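Local coordinates for uncharacterized protein (Methanothermobacter thermautotrophicus, PDB 1IHN) that is of unknown function but folds into a compact alpha/beta domain of novel topology, at residues R20-V25 with R34-S39; T45-A50 with I108-C113. All coordinates share one frame; numbering follows the deposited sequence.

Contact 1. Residues R20-V25 with R34-S39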
loop_
_atom_site.group_PDB
_atom_site.type_symbol
_atom_site.label_atom_id
_atom_site.label_comp_id
_atom_site.label_asym_id
_atom_site.label_seq_id
_atom_site.Cartn_x
_atom_site.Cartn_y
_atom_site.Cartn_z
ATOM N N ARG A 20 4.470 -4.855 11.032
ATOM C CA ARG A 20 4.370 -6.272 10.709
ATOM C C ARG A 20 2.954 -6.660 10.310
ATOM O O ARG A 20 2.580 -7.829 10.350
ATOM C CB ARG A 20 4.840 -7.111 11.898
ATOM C CG ARG A 20 6.303 -6.887 12.267
ATOM C CD ARG A 20 6.710 -7.760 13.442
ATOM N NE ARG A 20 8.115 -7.591 13.798
ATOM C CZ ARG A 20 8.701 -8.183 14.835
ATOM N NH1 ARG A 20 8.002 -8.987 15.628
ATOM N NH2 ARG A 20 9.985 -7.971 15.083
ATOM N N SER A 21 2.171 -5.660 9.929
ATOM C CA SER A 21 0.801 -5.869 9.491
ATOM C C SER A 21 0.599 -4.973 8.276
ATOM O O SER A 21 1.418 -4.093 8.022
ATOM C CB SER A 21 -0.170 -5.491 10.610
ATOM O OG SER A 21 0.088 -4.177 11.077
ATOM N N ASP A 22 -0.471 -5.194 7.519
ATOM C CA ASP A 22 -0.731 -4.376 6.336
ATOM C C ASP A 22 -0.997 -2.924 6.717
ATOM O O ASP A 22 -1.680 -2.648 7.698
ATOM C CB ASP A 22 -1.922 -4.931 5.559
ATOM C CG ASP A 22 -1.589 -6.214 4.823
ATOM O OD1 ASP A 22 -0.535 -6.816 5.118
ATOM O OD2 ASP A 22 -2.389 -6.624 3.957
ATOM N N ILE A 23 -0.464 -1.994 5.931
ATOM C CA ILE A 23 -0.649 -0.583 6.231
ATOM C C ILE A 23 -1.004 0.275 5.035
ATOM O O ILE A 23 -0.820 -0.113 3.876
ATOM C CB ILE A 23 0.624 0.040 6.865
ATOM C CG1 ILE A 23 1.801 -0.075 5.891
ATOM C CG2 ILE A 23 0.955 -0.661 8.187
ATOM C CD1 ILE A 23 3.058 0.681 6.325
ATOM N N VAL A 24 -1.512 1.456 5.352
ATOM C CA VAL A 24 -1.877 2.457 4.369
ATOM C C VAL A 24 -0.967 3.659 4.642
ATOM O O VAL A 24 -0.930 4.174 5.764
ATOM C CB VAL A 24 -3.340 2.920 4.543
ATOM C CG1 VAL A 24 -3.641 4.074 3.586
ATOM C CG2 VAL A 24 -4.294 1.754 4.303
ATOM N N VAL A 25 -0.215 4.082 3.631
ATOM C CA VAL A 25 0.648 5.245 3.774
ATOM C C VAL A 25 -0.063 6.418 3.089
ATOM O O VAL A 25 -0.313 6.400 1.881
ATOM C CB VAL A 25 2.036 5.003 3.134
ATOM C CG1 VAL A 25 2.903 6.243 3.280
ATOM C CG2 VAL A 25 2.718 3.826 3.818
ATOM N N ARG A 34 -4.427 -1.139 7.460
ATOM C CA ARG A 34 -5.206 -1.418 6.267
ATOM C C ARG A 34 -6.585 -1.898 6.726
ATOM O O ARG A 34 -6.695 -2.661 7.680
ATOM C CB ARG A 34 -4.529 -2.503 5.429
ATOM C CG ARG A 34 -5.334 -2.900 4.214
ATOM C CD ARG A 34 -4.752 -4.102 3.493
ATOM N NE ARG A 34 -5.759 -4.663 2.606
ATOM C CZ ARG A 34 -5.803 -5.925 2.204
ATOM N NH1 ARG A 34 -4.877 -6.793 2.594
ATOM N NH2 ARG A 34 -6.820 -6.331 1.457
ATOM N N ARG A 35 -7.635 -1.445 6.053
ATOM C CA ARG A 35 -8.993 -1.843 6.420
ATOM C C ARG A 35 -9.413 -3.122 5.700
ATOM O O ARG A 35 -10.245 -3.094 4.790
ATOM C CB ARG A 35 -9.975 -0.722 6.086
ATOM C CG ARG A 35 -9.642 0.590 6.754
ATOM C CD ARG A 35 -10.703 1.619 6.447
ATOM N NE ARG A 35 -10.392 2.918 7.028
ATOM C CZ ARG A 35 -11.224 3.955 7.014
ATOM N NH1 ARG A 35 -12.420 3.837 6.449
ATOM N NH2 ARG A 35 -10.858 5.109 7.558
ATOM N N LYS A 36 -8.840 -4.245 6.118
ATOM C CA LYS A 36 -9.142 -5.534 5.505
ATOM C C LYS A 36 -10.618 -5.924 5.540
ATOM O O LYS A 36 -11.073 -6.675 4.681
ATOM C CB LYS A 36 -8.319 -6.638 6.173
ATOM C CG LYS A 36 -6.825 -6.528 5.961
ATOM C CD LYS A 36 -6.120 -7.773 6.481
ATOM C CE LYS A 36 -4.628 -7.695 6.241
ATOM N NZ LYS A 36 -4.065 -6.478 6.884
ATOM N N GLU A 37 -11.360 -5.417 6.524
ATOM C CA GLU A 37 -12.784 -5.742 6.661
ATOM C C GLU A 37 -13.590 -5.327 5.438
ATOM O O GLU A 37 -14.553 -5.995 5.064
ATOM C CB GLU A 37 -13.392 -5.058 7.896
ATOM C CG GLU A 37 -12.422 -4.794 9.033
ATOM C CD GLU A 37 -11.498 -3.620 8.749
ATOM O OE1 GLU A 37 -12.009 -2.509 8.490
ATOM O OE2 GLU A 37 -10.263 -3.809 8.785
ATOM N N ILE A 38 -13.205 -4.214 4.825
ATOM C CA ILE A 38 -13.910 -3.735 3.647
ATOM C C ILE A 38 -13.970 -4.835 2.591
ATOM O O ILE A 38 -15.035 -5.155 2.071
ATOM C CB ILE A 38 -13.216 -2.493 3.058
ATOM C CG1 ILE A 38 -13.307 -1.338 4.058
ATOM C CG2 ILE A 38 -13.857 -2.107 1.733
ATOM C CD1 ILE A 38 -12.661 -0.041 3.582
ATOM N N SER A 39 -12.820 -5.424 2.298
ATOM C CA SER A 39 -12.739 -6.478 1.305
ATOM C C SER A 39 -13.295 -7.811 1.795
ATOM O O SER A 39 -13.873 -8.567 1.018
ATOM C CB SER A 39 -11.288 -6.644 0.855
ATOM O OG SER A 39 -10.847 -5.455 0.224
HETATM O O HOH W 1 -2.530 -7.177 8.621
#

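Contact 2. Residues T45-A50 with I108-C113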
loop_
_atom_site.group_PDB
_atom_site.type_symbol
_atom_site.label_atom_id
_atom_site.label_comp_id
_atom_site.label_asym_id
_atom_site.label_seq_id
_atom_site.Cartn_x
_atom_site.Cartn_y
_atom_site.Cartn_z
ATOM N N THR A 45 -13.081 -12.574 1.660
ATOM C CA THR A 45 -11.644 -12.708 1.863
ATOM C C THR A 45 -10.990 -11.357 1.599
ATOM O O THR A 45 -11.470 -10.584 0.775
ATOM C CB THR A 45 -11.007 -13.766 0.904
ATOM O OG1 THR A 45 -9.585 -13.742 1.054
ATOM C CG2 THR A 45 -11.357 -13.476 -0.558
ATOM N N SER A 46 -9.904 -11.065 2.304
ATOM C CA SER A 46 -9.216 -9.800 2.093
ATOM C C SER A 46 -8.083 -9.957 1.079
ATOM O O SER A 46 -7.323 -9.019 0.842
ATOM C CB SER A 46 -8.678 -9.252 3.418
ATOM O OG SER A 46 -7.967 -10.242 4.132
ATOM N N HIS A 47 -7.984 -11.145 0.481
ATOM C CA HIS A 47 -6.954 -11.428 -0.519
ATOM C C HIS A 47 -7.314 -10.799 -1.854
ATOM O O HIS A 47 -6.500 -10.747 -2.780
ATOM C CB HIS A 47 -6.771 -12.931 -0.694
ATOM C CG HIS A 47 -5.381 -13.396 -0.410
ATOM N ND1 HIS A 47 -4.834 -13.364 0.854
ATOM C CD2 HIS A 47 -4.410 -13.861 -1.231
ATOM C CE1 HIS A 47 -3.584 -13.791 0.800
ATOM N NE2 HIS A 47 -3.302 -14.097 -0.454
ATOM N N VAL A 48 -8.557 -10.346 -1.949
ATOM C CA VAL A 48 -9.051 -9.662 -3.132
ATOM C C VAL A 48 -9.338 -8.282 -2.571
ATOM O O VAL A 48 -10.159 -8.140 -1.663
ATOM C CB VAL A 48 -10.376 -10.277 -3.659
ATOM C CG1 VAL A 48 -10.942 -9.420 -4.787
ATOM C CG2 VAL A 48 -10.135 -11.691 -4.154
HETATM N N MSE A 49 -8.654 -7.270 -3.086
HETATM C CA MSE A 49 -8.849 -5.918 -2.590
HETATM C C MSE A 49 -10.027 -5.228 -3.242
HETATM O O MSE A 49 -10.146 -5.204 -4.466
HETATM C CB MSE A 49 -7.590 -5.083 -2.817
HETATM C CG MSE A 49 -7.632 -3.723 -2.143
HETATM SE SE MSE A 49 -6.035 -2.679 -2.471
HETATM C CE MSE A 49 -4.788 -3.730 -1.456
ATOM N N ALA A 50 -10.902 -4.669 -2.415
ATOM C CA ALA A 50 -12.061 -3.952 -2.921
ATOM C C ALA A 50 -11.576 -2.554 -3.286
ATOM O O ALA A 50 -10.624 -2.047 -2.680
ATOM C CB ALA A 50 -13.134 -3.875 -1.847
ATOM N N ILE A 108 -0.771 1.380 -0.259
ATOM C CA ILE A 108 -1.417 0.368 0.555
ATOM C C ILE A 108 -0.468 -0.805 0.364
ATOM O O ILE A 108 -0.273 -1.282 -0.754
ATOM C CB ILE A 108 -2.824 -0.009 0.039
ATOM C CG1 ILE A 108 -3.746 1.213 0.089
ATOM C CG2 ILE A 108 -3.384 -1.145 0.883
ATOM C CD1 ILE A 108 -5.194 0.931 -0.281
ATOM N N ILE A 109 0.137 -1.244 1.460
ATOM C CA ILE A 109 1.104 -2.324 1.432
ATOM C C ILE A 109 0.629 -3.597 2.112
ATOM O O ILE A 109 0.121 -3.566 3.232
ATOM C CB ILE A 109 2.415 -1.890 2.126
ATOM C CG1 ILE A 109 2.958 -0.609 1.479
ATOM C CG2 ILE A 109 3.422 -3.035 2.094
ATOM C CD1 ILE A 109 3.455 -0.778 0.056
ATOM N N HIS A 110 0.815 -4.718 1.421
ATOM C CA HIS A 110 0.463 -6.035 1.944
ATOM C C HIS A 110 1.811 -6.666 2.293
ATOM O O HIS A 110 2.662 -6.842 1.416
ATOM C CB HIS A 110 -0.261 -6.847 0.865
ATOM C CG HIS A 110 -0.685 -8.214 1.308
ATOM N ND1 HIS A 110 -1.409 -8.435 2.458
ATOM C CD2 HIS A 110 -0.529 -9.425 0.721
ATOM C CE1 HIS A 110 -1.685 -9.724 2.561
ATOM N NE2 HIS A 110 -1.163 -10.347 1.521
ATOM N N VAL A 111 2.014 -6.997 3.565
ATOM C CA VAL A 111 3.291 -7.567 4.000
ATOM C C VAL A 111 3.505 -9.071 3.836
ATOM O O VAL A 111 4.627 -9.548 3.986
ATOM C CB VAL A 111 3.586 -7.203 5.473
ATOM C CG1 VAL A 111 3.850 -5.711 5.585
ATOM C CG2 VAL A 111 2.416 -7.614 6.363
ATOM N N THR A 112 2.447 -9.819 3.537
ATOM C CA THR A 112 2.572 -11.264 3.357
ATOM C C THR A 112 2.187 -11.651 1.933
ATOM O O THR A 112 2.088 -10.793 1.057
ATOM C CB THR A 112 1.664 -12.039 4.339
ATOM O OG1 THR A 112 0.299 -11.653 4.139
ATOM C CG2 THR A 112 2.059 -11.753 5.777
ATOM N N CYS A 113 1.972 -12.942 1.705
ATOM C CA CYS A 113 1.593 -13.424 0.382
ATOM C C CYS A 113 0.091 -13.258 0.140
ATOM O O CYS A 113 -0.266 -12.508 -0.792
ATOM C CB CYS A 113 1.994 -14.897 0.214
ATOM S SG CYS A 113 1.360 -16.034 1.481
ATOM O OXT CYS A 113 -0.709 -13.864 0.884
#

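Contact 1. Residues R20-V25 with R34-S39
Asp-22 and Arg-34 run side by side and point the same way, and their salt bridge is the heart of this buried contact between the residue just before strand 23-25 and the turn leading into helix 36-43. Arg-34 NH1 reaches Asp-22 OD2 at 2.8 Å, nearly in line with the C-O bond, and the oxygen sits at the edge of the guanidinium within its plane. With the two flat groups only 19° apart, the pair is almost coplanar. Arg-34 gets there by an extended chain: its CG lies opposite the backbone N (chi1 176°), which carries CG and CD along the aspartate, with Arg-34 CD 3.6 Å from Asp-22 CB. The backbones are tied as well: Arg-34 N donates to Asp-22 O at 3.1 Å.

Lys-36 crosses Asp-22 at about a right angle. A bend at its last torsion (chi4 57°) swings NZ back to complete a longer salt bridge, 3.4 Å from Asp-22 OD2, while Lys-36 CG lies over the rim of one guanidinium face. A water accepts from Asp-22 N at 3.1 Å. Within the strand, the beta-branched Val-24 suits the extended backbone, and its CG2 packs against Arg-34 CA at 3.8 Å.

Other partners complete the network. His-110 ND1 is hydrogen-bonded to Asp-22 OD2 and Val-111 N to Asp-22 OD1, while Arg-34 NE pairs with Glu-53 and Arg-34 NH2 with the carbonyl of Ser-46. Aspartate suits this place because a short carboxylate can take several donors at once, and arginine because its planar head offers separate N-H groups. Gathering two basic ends about one buried carboxylate probably offsets the cost of burying its charge and restrains its rotation.

Contact 2. Residues T45-A50 with I108-C113
His-47 and His-110 meet where two sheets of this Mth938-type fold come together, each from a loop next to its strand: strand 48-49 pairs in parallel with 76-77, whereas strand 105-109 belongs to the five-stranded mixed sheet. The aromatic contact is an offset edge-to-face one, the edge of His-110 directed at the face of His-47, with ring centroids 5.8 Å apart and planes at 87°. Asp-22, the partner of His-110 ND1, helps hold that ring. Replacing His-47 by an alanine would take its ring away, and the edge of His-110 would probably be left without the face it now meets.

Among the polar groups, Thr-45 OG1 accepts from His-47 N at 3.1 Å in an ST turn just before the strand; a threonine hydroxyl is short enough to fold back. The C-terminal carboxylate of Cys-113 lies near the His-47 ring but is poorly ordered and doubtfully placed.

In the buried apolar contact, a long, flexible, unbranched methionine can reach across to a branched isoleucine. In Met-49, modelled as selenomethionine, CG stands anti to the backbone N (chi1 -171°), then the chain bends at its last torsion, bringing methyl CE to 3.8 Å from Ile-108 CG2.

In the fold
Both contacts reach the mixed sheet through neighbouring strands, contact 1 by 23-25 and contact 2 by 105-109, and their other halves, helix 36-43 and strand 48-49, follow one another in the chain. The two centres lie about 7 Å apart. Contact 1 is the more polar, an ionic network kept in the interior; contact 2 grades from a buried methionine-isoleucine pair to histidine and the exposed chain end. Several hydrogen bonds link them: Asp-22 with His-110 and Val-111, Arg-34 with Ser-46, and Ser-39 OG with Ala-50 N. The carboxylate of Asp-22 thus joins the helix-leading turn to the chain just beyond strand 105-109.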